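Local coordinates for periplasmic binding protein (Thermotoga lettingae TMO, PDB 4RY8), which probably carries sugar for a transporter, and binds 5-methylthioribose in the cleft between its two lobes, at residues Ile77-Pro82 and Gly145-Leu150; Thr101-Val106 and Gln116-Ile121; Arg288-Asp293 and Asp300-Ala305. One frame throughout, in Å; residues are numbered along the deposited sequence.

Contact 1: Ile77-Pro82 and Gly145-Leu150; sequences IDHGRP and GGFAPL. With SR1 (5-S-methyl-5-thio-alpha-D-ribofuranose), chain G.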
loop_
_atom_site.group_PDB
_atom_site.type_symbol
_atom_site.label_atom_id
_atom_site.label_comp_id
_atom_site.label_asym_id
_atom_site.label_seq_id
_atom_site.Cartn_x
_atom_site.Cartn_y
_atom_site.Cartn_z
ATOM N N ILE C 77 17.171 1.337 19.473
ATOM C CA ILE C 77 16.014 0.827 20.158
ATOM C C ILE C 77 15.106 0.010 19.226
ATOM O O ILE C 77 14.484 0.516 18.276
ATOM C CB ILE C 77 15.270 1.927 20.870
ATOM C CG1 ILE C 77 16.256 2.645 21.795
ATOM C CG2 ILE C 77 14.130 1.316 21.669
ATOM C CD1 ILE C 77 15.641 3.750 22.585
ATOM N N ASP C 78 15.021 -1.276 19.552
ATOM C CA ASP C 78 14.314 -2.253 18.785
ATOM C C ASP C 78 13.021 -2.682 19.482
ATOM O O ASP C 78 13.083 -3.359 20.494
ATOM C CB ASP C 78 15.246 -3.432 18.662
ATOM C CG ASP C 78 14.872 -4.331 17.571
ATOM O OD1 ASP C 78 13.715 -4.767 17.622
ATOM O OD2 ASP C 78 15.726 -4.569 16.675
ATOM N N HIS C 79 11.887 -2.347 18.880
ATOM C CA HIS C 79 10.571 -2.522 19.457
ATOM C C HIS C 79 10.454 -1.681 20.740
ATOM O O HIS C 79 11.110 -0.638 20.868
ATOM C CB HIS C 79 10.222 -3.989 19.646
ATOM C CG HIS C 79 10.091 -4.736 18.367
ATOM N ND1 HIS C 79 11.109 -4.790 17.451
ATOM C CD2 HIS C 79 9.069 -5.446 17.839
ATOM C CE1 HIS C 79 10.728 -5.500 16.412
ATOM N NE2 HIS C 79 9.498 -5.915 16.615
ATOM N N GLY C 80 9.630 -2.135 21.678
ATOM C CA GLY C 80 9.385 -1.415 22.912
ATOM C C GLY C 80 8.149 -0.577 22.709
ATOM O O GLY C 80 7.578 -0.590 21.660
ATOM N N ARG C 81 7.739 0.196 23.716
ATOM C CA ARG C 81 6.601 1.102 23.549
ATOM C C ARG C 81 6.997 2.506 23.936
ATOM O O ARG C 81 7.907 2.685 24.728
ATOM C CB ARG C 81 5.431 0.606 24.363
ATOM C CG ARG C 81 4.903 -0.663 23.736
ATOM C CD ARG C 81 3.745 -1.210 24.522
ATOM N NE ARG C 81 4.191 -2.084 25.582
ATOM C CZ ARG C 81 4.359 -1.747 26.853
ATOM N NH1 ARG C 81 4.741 -2.681 27.711
ATOM N NH2 ARG C 81 4.142 -0.509 27.286
ATOM N N PRO C 82 6.357 3.511 23.337
ATOM C CA PRO C 82 6.933 4.821 23.501
ATOM C C PRO C 82 6.726 5.350 24.894
ATOM O O PRO C 82 7.568 6.080 25.376
ATOM C CB PRO C 82 6.195 5.708 22.482
ATOM C CG PRO C 82 5.163 4.865 21.834
ATOM C CD PRO C 82 5.237 3.470 22.386
ATOM N N GLY C 145 -2.248 -6.495 20.223
ATOM C CA GLY C 145 -1.917 -5.087 20.365
ATOM C C GLY C 145 -0.659 -4.840 21.172
ATOM O O GLY C 145 -0.056 -5.773 21.703
ATOM N N GLY C 146 -0.182 -3.595 21.156
ATOM C CA GLY C 146 1.000 -3.212 21.922
ATOM C C GLY C 146 2.346 -3.335 21.233
ATOM O O GLY C 146 3.388 -3.112 21.841
ATOM N N PHE C 147 2.340 -3.695 19.967
ATOM C CA PHE C 147 3.572 -3.726 19.178
ATOM C C PHE C 147 3.432 -2.861 17.924
ATOM O O PHE C 147 2.531 -3.094 17.101
ATOM C CB PHE C 147 3.899 -5.161 18.787
ATOM C CG PHE C 147 4.344 -6.014 19.955
ATOM C CD1 PHE C 147 5.668 -5.979 20.406
ATOM C CD2 PHE C 147 3.450 -6.849 20.589
ATOM C CE1 PHE C 147 6.065 -6.747 21.471
ATOM C CE2 PHE C 147 3.852 -7.628 21.655
ATOM C CZ PHE C 147 5.150 -7.576 22.102
ATOM N N ALA C 148 4.370 -1.934 17.747
ATOM C CA ALA C 148 4.341 -0.981 16.614
ATOM C C ALA C 148 3.990 -1.618 15.279
ATOM O O ALA C 148 3.039 -1.236 14.615
ATOM C CB ALA C 148 5.682 -0.271 16.491
ATOM N N PRO C 149 4.779 -2.586 14.863
ATOM C CA PRO C 149 4.467 -3.135 13.556
ATOM C C PRO C 149 3.102 -3.853 13.541
ATOM O O PRO C 149 2.343 -3.719 12.577
ATOM C CB PRO C 149 5.617 -4.115 13.308
ATOM C CG PRO C 149 6.145 -4.416 14.660
ATOM C CD PRO C 149 6.043 -3.123 15.392
ATOM N N LEU C 150 2.761 -4.550 14.620
ATOM C CA LEU C 150 1.496 -5.283 14.639
ATOM C C LEU C 150 0.323 -4.349 14.557
ATOM O O LEU C 150 -0.660 -4.704 13.887
ATOM C CB LEU C 150 1.349 -6.163 15.861
ATOM C CG LEU C 150 2.510 -7.146 15.985
ATOM C CD1 LEU C 150 2.269 -8.126 17.110
ATOM C CD2 LEU C 150 2.684 -7.889 14.664
HETATM C CS SR1 G . 6.269 -9.105 18.203
HETATM S S SR1 G . 6.441 -7.904 16.902
HETATM C C5 SR1 G . 6.854 -9.123 15.630
HETATM C C4 SR1 G . 7.098 -8.453 14.279
HETATM O O4 SR1 G . 8.125 -7.538 14.477
HETATM C C1 SR1 G . 9.067 -7.556 13.385
HETATM O O1 SR1 G . 9.013 -6.312 12.774
HETATM C C2 SR1 G . 8.679 -8.648 12.400
HETATM O O2 SR1 G . 8.239 -8.232 11.079
HETATM C C3 SR1 G . 7.580 -9.366 13.158
HETATM O O3 SR1 G . 6.509 -9.703 12.287
HETATM O O HOH W 1 7.245 -2.162 18.887
#

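Contact 2: Thr101-Val106 and Gln116-Ile121; sequences TFDLVV and QDDLLI. With SR1 (5-S-methyl-5-thio-alpha-D-ribofuranose), chain G.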
loop_
_atom_site.group_PDB
_atom_site.type_symbol
_atom_site.label_atom_id
_atom_site.label_comp_id
_atom_site.label_asym_id
_atom_site.label_seq_id
_atom_site.Cartn_x
_atom_site.Cartn_y
_atom_site.Cartn_z
ATOM N N THR C 101 15.666 4.014 15.792
ATOM C CA THR C 101 14.806 2.927 16.171
ATOM C C THR C 101 14.438 2.025 15.030
ATOM O O THR C 101 14.500 2.399 13.834
ATOM C CB THR C 101 13.503 3.392 16.847
ATOM O OG1 THR C 101 12.656 3.967 15.865
ATOM C CG2 THR C 101 13.784 4.413 17.908
ATOM N N PHE C 102 14.103 0.803 15.412
ATOM C CA PHE C 102 13.490 -0.170 14.542
ATOM C C PHE C 102 12.198 -0.477 15.218
ATOM O O PHE C 102 12.206 -0.908 16.370
ATOM C CB PHE C 102 14.323 -1.444 14.394
ATOM C CG PHE C 102 13.622 -2.522 13.592
ATOM C CD1 PHE C 102 13.085 -2.236 12.341
ATOM C CD2 PHE C 102 13.474 -3.795 14.089
ATOM C CE1 PHE C 102 12.411 -3.197 11.626
ATOM C CE2 PHE C 102 12.798 -4.781 13.367
ATOM C CZ PHE C 102 12.260 -4.468 12.140
ATOM N N ASP C 103 11.092 -0.251 14.534
ATOM C CA ASP C 103 9.792 -0.652 15.058
ATOM C C ASP C 103 9.407 0.068 16.326
ATOM O O ASP C 103 8.766 -0.512 17.212
ATOM C CB ASP C 103 9.691 -2.168 15.266
ATOM C CG ASP C 103 9.377 -2.938 13.974
ATOM O OD1 ASP C 103 9.059 -2.322 12.949
ATOM O OD2 ASP C 103 9.388 -4.187 14.021
ATOM N N LEU C 104 9.760 1.357 16.409
ATOM C CA LEU C 104 9.215 2.215 17.518
ATOM C C LEU C 104 9.062 3.614 16.995
ATOM O O LEU C 104 10.046 4.217 16.513
ATOM C CB LEU C 104 10.212 2.243 18.676
ATOM C CG LEU C 104 9.835 3.158 19.870
ATOM C CD1 LEU C 104 8.646 2.501 20.490
ATOM C CD2 LEU C 104 10.972 3.276 20.848
ATOM N N VAL C 105 7.869 4.173 17.171
ATOM C CA VAL C 105 7.529 5.479 16.655
ATOM C C VAL C 105 7.969 6.534 17.663
ATOM O O VAL C 105 7.555 6.494 18.803
ATOM C CB VAL C 105 6.004 5.573 16.432
ATOM C CG1 VAL C 105 5.575 7.007 16.121
ATOM C CG2 VAL C 105 5.581 4.598 15.349
ATOM N N VAL C 106 8.831 7.469 17.277
ATOM C CA VAL C 106 9.224 8.538 18.242
ATOM C C VAL C 106 9.059 9.950 17.687
ATOM O O VAL C 106 9.546 10.282 16.596
ATOM C CB VAL C 106 10.646 8.285 18.833
ATOM C CG1 VAL C 106 11.544 7.669 17.800
ATOM C CG2 VAL C 106 11.286 9.549 19.394
ATOM N N GLN C 116 9.591 -1.746 8.182
ATOM C CA GLN C 116 9.412 -2.497 6.946
ATOM C C GLN C 116 8.218 -2.061 6.122
ATOM O O GLN C 116 7.672 -2.865 5.334
ATOM C CB GLN C 116 9.269 -3.944 7.282
ATOM C CG GLN C 116 10.453 -4.476 8.030
ATOM C CD GLN C 116 10.206 -5.837 8.586
ATOM O OE1 GLN C 116 10.623 -6.835 8.020
ATOM N NE2 GLN C 116 9.528 -5.895 9.696
ATOM N N ASP C 117 7.860 -0.780 6.265
ATOM C CA ASP C 117 6.678 -0.193 5.634
ATOM C C ASP C 117 5.528 -1.053 6.086
ATOM O O ASP C 117 4.890 -1.737 5.299
ATOM C CB ASP C 117 6.769 -0.072 4.102
ATOM C CG ASP C 117 5.751 0.878 3.539
ATOM O OD1 ASP C 117 4.748 1.206 4.230
ATOM O OD2 ASP C 117 5.940 1.362 2.419
ATOM N N ASP C 118 5.236 -1.009 7.378
ATOM C CA ASP C 118 4.192 -1.915 7.917
ATOM C C ASP C 118 2.735 -1.676 7.463
ATOM O O ASP C 118 1.904 -2.620 7.443
ATOM C CB ASP C 118 4.286 -2.002 9.419
ATOM C CG ASP C 118 5.518 -2.737 9.860
ATOM O OD1 ASP C 118 5.713 -3.927 9.461
ATOM O OD2 ASP C 118 6.331 -2.085 10.522
ATOM N N LEU C 119 2.437 -0.430 7.128
ATOM C CA LEU C 119 1.162 -0.107 6.537
ATOM C C LEU C 119 1.064 -0.792 5.167
ATOM O O LEU C 119 0.080 -1.419 4.843
ATOM C CB LEU C 119 1.017 1.386 6.430
ATOM C CG LEU C 119 0.866 2.105 7.771
ATOM C CD1 LEU C 119 0.788 3.601 7.599
ATOM C CD2 LEU C 119 -0.341 1.562 8.507
ATOM N N LEU C 120 2.090 -0.717 4.343
ATOM C CA LEU C 120 2.014 -1.466 3.105
ATOM C C LEU C 120 1.901 -2.990 3.298
ATOM O O LEU C 120 1.115 -3.633 2.601
ATOM C CB LEU C 120 3.215 -1.146 2.196
ATOM C CG LEU C 120 3.184 -1.805 0.819
ATOM C CD1 LEU C 120 2.021 -1.403 -0.058
ATOM C CD2 LEU C 120 4.470 -1.455 0.074
ATOM N N ILE C 121 2.675 -3.553 4.233
ATOM C CA ILE C 121 2.659 -4.978 4.538
ATOM C C ILE C 121 1.237 -5.388 4.902
ATOM O O ILE C 121 0.742 -6.365 4.410
ATOM C CB ILE C 121 3.580 -5.388 5.733
ATOM C CG1 ILE C 121 5.078 -5.268 5.441
ATOM C CG2 ILE C 121 3.285 -6.834 6.144
ATOM C CD1 ILE C 121 5.939 -5.583 6.666
HETATM C CS SR1 G . 6.269 -9.105 18.203
HETATM S S SR1 G . 6.441 -7.904 16.902
HETATM C C5 SR1 G . 6.854 -9.123 15.630
HETATM C C4 SR1 G . 7.098 -8.453 14.279
HETATM O O4 SR1 G . 8.125 -7.538 14.477
HETATM C C1 SR1 G . 9.067 -7.556 13.385
HETATM O O1 SR1 G . 9.013 -6.312 12.774
HETATM C C2 SR1 G . 8.679 -8.648 12.400
HETATM O O2 SR1 G . 8.239 -8.232 11.079
HETATM C C3 SR1 G . 7.580 -9.366 13.158
HETATM O O3 SR1 G . 6.509 -9.703 12.287
HETATM O O HOH W 2 6.866 -0.737 12.622
HETATM O O HOH W 3 8.702 -3.263 10.492
#

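Contact 3: Arg288-Asp293 and Asp300-Ala305; sequences RQFLVD and DELVKA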
loop_
_atom_site.group_PDB
_atom_site.type_symbol
_atom_site.label_atom_id
_atom_site.label_comp_id
_atom_site.label_asym_id
_atom_site.label_seq_id
_atom_site.Cartn_x
_atom_site.Cartn_y
_atom_site.Cartn_z
ATOM N N ARG C 288 3.403 -19.144 -2.146
ATOM C CA ARG C 288 3.827 -20.542 -2.147
ATOM C C ARG C 288 4.070 -21.013 -3.584
ATOM O O ARG C 288 5.011 -21.761 -3.851
ATOM C CB ARG C 288 2.765 -21.423 -1.481
ATOM C CG ARG C 288 3.015 -22.894 -1.684
ATOM C CD ARG C 288 2.098 -23.807 -0.902
ATOM N NE ARG C 288 2.685 -25.142 -0.877
ATOM C CZ ARG C 288 2.730 -25.972 -1.913
ATOM N NH1 ARG C 288 2.205 -25.643 -3.084
ATOM N NH2 ARG C 288 3.300 -27.148 -1.773
ATOM N N GLN C 289 3.200 -20.563 -4.481
ATOM C CA GLN C 289 3.267 -20.856 -5.912
ATOM C C GLN C 289 4.569 -20.404 -6.553
ATOM O O GLN C 289 5.171 -21.137 -7.370
ATOM C CB GLN C 289 2.094 -20.166 -6.628
ATOM C CG GLN C 289 1.565 -20.911 -7.845
ATOM C CD GLN C 289 0.342 -21.754 -7.518
ATOM O OE1 GLN C 289 -0.646 -21.252 -6.974
ATOM N NE2 GLN C 289 0.401 -23.039 -7.848
ATOM N N PHE C 290 4.965 -19.175 -6.247
ATOM C CA PHE C 290 6.249 -18.627 -6.717
ATOM C C PHE C 290 7.446 -19.421 -6.143
ATOM O O PHE C 290 8.445 -19.650 -6.850
ATOM C CB PHE C 290 6.353 -17.111 -6.383
ATOM C CG PHE C 290 7.693 -16.510 -6.691
ATOM C CD1 PHE C 290 8.063 -16.222 -8.014
ATOM C CD2 PHE C 290 8.615 -16.277 -5.674
ATOM C CE1 PHE C 290 9.316 -15.696 -8.299
ATOM C CE2 PHE C 290 9.870 -15.758 -5.964
ATOM C CZ PHE C 290 10.222 -15.467 -7.280
ATOM N N LEU C 291 7.359 -19.863 -4.882
ATOM C CA LEU C 291 8.476 -20.634 -4.286
ATOM C C LEU C 291 8.648 -21.973 -5.022
ATOM O O LEU C 291 9.782 -22.353 -5.388
ATOM C CB LEU C 291 8.294 -20.891 -2.790
ATOM C CG LEU C 291 8.212 -19.688 -1.840
ATOM C CD1 LEU C 291 7.777 -20.180 -0.462
ATOM C CD2 LEU C 291 9.561 -18.999 -1.782
ATOM N N VAL C 292 7.517 -22.652 -5.241
ATOM C CA VAL C 292 7.479 -23.990 -5.899
ATOM C C VAL C 292 7.904 -23.913 -7.349
ATOM O O VAL C 292 8.741 -24.718 -7.800
ATOM C CB VAL C 292 6.046 -24.617 -5.830
ATOM C CG1 VAL C 292 5.984 -25.941 -6.592
ATOM C CG2 VAL C 292 5.598 -24.824 -4.385
ATOM N N ASP C 293 7.335 -22.960 -8.091
ATOM C CA ASP C 293 7.661 -22.824 -9.539
ATOM C C ASP C 293 9.147 -22.616 -9.820
ATOM O O ASP C 293 9.642 -23.005 -10.869
ATOM C CB ASP C 293 6.887 -21.664 -10.161
ATOM C CG ASP C 293 5.446 -22.007 -10.437
ATOM O OD1 ASP C 293 5.026 -23.124 -10.079
ATOM O OD2 ASP C 293 4.736 -21.163 -11.024
ATOM N N ASP C 300 18.640 -17.741 0.550
ATOM C CA ASP C 300 19.648 -17.449 -0.468
ATOM C C ASP C 300 18.985 -17.434 -1.839
ATOM O O ASP C 300 19.087 -16.474 -2.593
ATOM C CB ASP C 300 20.763 -18.488 -0.418
ATOM C CG ASP C 300 21.543 -18.431 0.881
ATOM O OD1 ASP C 300 21.948 -17.314 1.270
ATOM O OD2 ASP C 300 21.734 -19.492 1.522
ATOM N N GLU C 301 18.282 -18.521 -2.116
ATOM C CA GLU C 301 17.547 -18.731 -3.355
ATOM C C GLU C 301 16.399 -17.792 -3.565
ATOM O O GLU C 301 16.011 -17.500 -4.672
ATOM C CB GLU C 301 17.061 -20.192 -3.429
ATOM C CG GLU C 301 18.213 -21.179 -3.662
ATOM C CD GLU C 301 17.893 -22.610 -3.246
ATOM O OE1 GLU C 301 16.722 -22.922 -2.895
ATOM O OE2 GLU C 301 18.832 -23.425 -3.230
ATOM N N LEU C 302 15.821 -17.276 -2.502
ATOM C CA LEU C 302 14.687 -16.431 -2.730
ATOM C C LEU C 302 15.116 -15.041 -3.183
ATOM O O LEU C 302 14.460 -14.412 -4.002
ATOM C CB LEU C 302 13.851 -16.329 -1.462
ATOM C CG LEU C 302 12.839 -15.231 -1.582
ATOM C CD1 LEU C 302 11.802 -15.411 -2.663
ATOM C CD2 LEU C 302 12.131 -15.162 -0.232
ATOM N N VAL C 303 16.183 -14.559 -2.576
ATOM C CA VAL C 303 16.726 -13.222 -2.834
ATOM C C VAL C 303 17.241 -13.175 -4.267
ATOM O O VAL C 303 17.029 -12.200 -4.989
ATOM C CB VAL C 303 17.894 -12.885 -1.865
ATOM C CG1 VAL C 303 18.701 -11.686 -2.350
ATOM C CG2 VAL C 303 17.366 -12.585 -0.473
ATOM N N LYS C 304 17.893 -14.259 -4.655
ATOM C CA LYS C 304 18.431 -14.414 -6.008
ATOM C C LYS C 304 17.257 -14.392 -7.003
ATOM O O LYS C 304 17.258 -13.632 -7.971
ATOM C CB LYS C 304 19.183 -15.732 -6.071
ATOM C CG LYS C 304 19.659 -16.141 -7.462
ATOM C CD LYS C 304 20.189 -17.570 -7.464
ATOM C CE LYS C 304 19.072 -18.605 -7.337
ATOM N NZ LYS C 304 19.605 -19.957 -6.995
ATOM N N ALA C 305 16.240 -15.208 -6.725
ATOM C CA ALA C 305 15.048 -15.299 -7.563
ATOM C C ALA C 305 14.211 -14.018 -7.537
ATOM O O ALA C 305 13.444 -13.770 -8.466
ATOM C CB ALA C 305 14.189 -16.477 -7.104
#

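Contact 1: Ile77-Pro82 and Gly145-Leu150
The sugar-binding cleft of this periplasmic binding protein is lined here by His79 on one side and by Phe147 and Pro149 on the other. His79 CD2 lies 4.3 Å from Phe147 CD1, which sits at the edge of the imidazole. His79 NE2 is 4.2 Å from Pro149 CG. Both contacts are loose, and the ligand makes the closer ones. His79 NE2 donates to the furanose ring oxygen, SR1 O4, at 3.0 Å, with O4 in the imidazole plane and the N-H...O angle at 170°. The other ring nitrogen, His79 ND1, donates to Asp78 OD1 at 2.6 Å, through a more bent bond of 140°. The two bonds fix the rotation of the ring. With both nitrogens donating, the imidazole is probably positively charged, and Asp78 would stabilise it.

In the two-lobed fold, His79 follows strand 74-78 of one sheet, while Phe147 is the N-cap of helix 148-163 beside the other. The Phe147 ring turns a face to the S-methyl group. SR1 CS sits over the ring centre, 3.9 Å from Phe147 CD1. Nearby, water 1 spans the lobes, donating to Gly80 O at 3.2 Å and accepting from Ala148 N at 3.1 Å. Farther from the sugar, the Arg81 chain bends at chi3 (-88°). Its carbon chain lies alongside the carbonyl of Gly146, with Arg81 CD 3.3 Å from Gly146 O.

Contact 2: Thr101-Val106 and Gln116-Ile121
Phe102 and Gln116 meet beside the anomeric end of the sugar. Phe102 CZ lies 3.9 Å from Gln116 NE2, and the amide nitrogen comes to the edge of the ring. The ring and amide planes are 61° apart. Phe102 reaches this place because its CG is anti to the backbone N (chi1 174°). The carboxylate carbon of Asp103 rests over one face of the same ring.

This is the tight side. SR1 O1 donates to Asp103 OD2 across a very short 2.5 Å, and Gln116 NE2 donates to SR1 O2 at 3.0 Å with an angle of 158°. Gln116 OE1 is bonded to Thr253, so both ends of the amide are held and its flip is set.

The segments belong to different parts of the two-lobed fold. Asp103 follows strand 98-102 of one sheet. Gln116 follows the neighbouring strand 113-115, where the chain leaves that sheet for helix 118-132 and the other lobe.

Away from the sugar the contact is looser and filled by water. Asp103 OD1 and Asp118 OD2 approach to 3.7 Å, the side chains crossing at about a right angle, like charges with two waters between them. Water 2 donates to Asp103 OD1 at 2.7 Å and to Asp118 OD2 at 2.6 Å. Water 3 donates to the same two oxygens. It also accepts from Gln116 N at 2.9 Å and from Gln116 NE2 at 2.9 Å. A salt bridge from Asp118 OD1 to Arg153 probably eases the repulsion. Farther along, Asp117 caps helix 118-132 by accepting from Leu120 N, and its carboxylate also meets Tyr123 and Lys127 of the second subunit.

Contact 3: Arg288-Asp293 and Asp300-Ala305
Phe290 pushes the edge of its ring against two residues one turn apart on the facing helix, Leu302 and Ala305. One ring corner, Phe290 CE2, touches Leu302 CD1 at 3.8 Å. The next, Phe290 CZ, reaches Ala305 CB at 4.1 Å and Ala305 O at 3.8 Å. Both Leu302 CD1 and Ala305 O lie in the plane of the ring, so the phenyl enters like a blade and not as a lid. The small methyl of Ala305 lets the ring come close to the backbone there.

Leu302 is the bump that answers from the other side. Its CG stands anti to the backbone N (chi1 168°), and the CD1 branch does the touching. The Leu302 CD1 methyl sits in the notch between the Phe290 edge and Leu291 CD2, 4.3 Å from the latter. Ile296, from the connecting loop, packs on Phe290, Leu291 and Ala305. Ile286 of strand 284-287 touches Leu291 and Leu302. The shared surface is small and mostly apolar.

The axes of the short segments come within 11.3 Å and run 97° apart, so side chains bridge most of the gap. The two are successive short helices joined by a brief loop and packed nearly at right angles, beside edge strand 284-287 of the mixed sheet.

In the fold
From the N terminus, the chain builds most of the parallel sheet first, strand 278-280 joining it much later. Segment 77-82 leaves strand 74-78. Segment 101-106 leaves its neighbour, strand 98-102. Contact 2 closes a short loop when the chain returns at 116-121, on its way to the other lobe. Contact 1 closes later, at 145-150, so contact 2 is nested within its loop. The two touch through backbone bonding between the adjacent strands, and they share the sugar. Together they tie the parallel-sheet lobe to helices 118-132 and 148-163. Contact 3 follows in series, a short local loop after strand 284-287. Its centre is about 30 Å from that of contact 1.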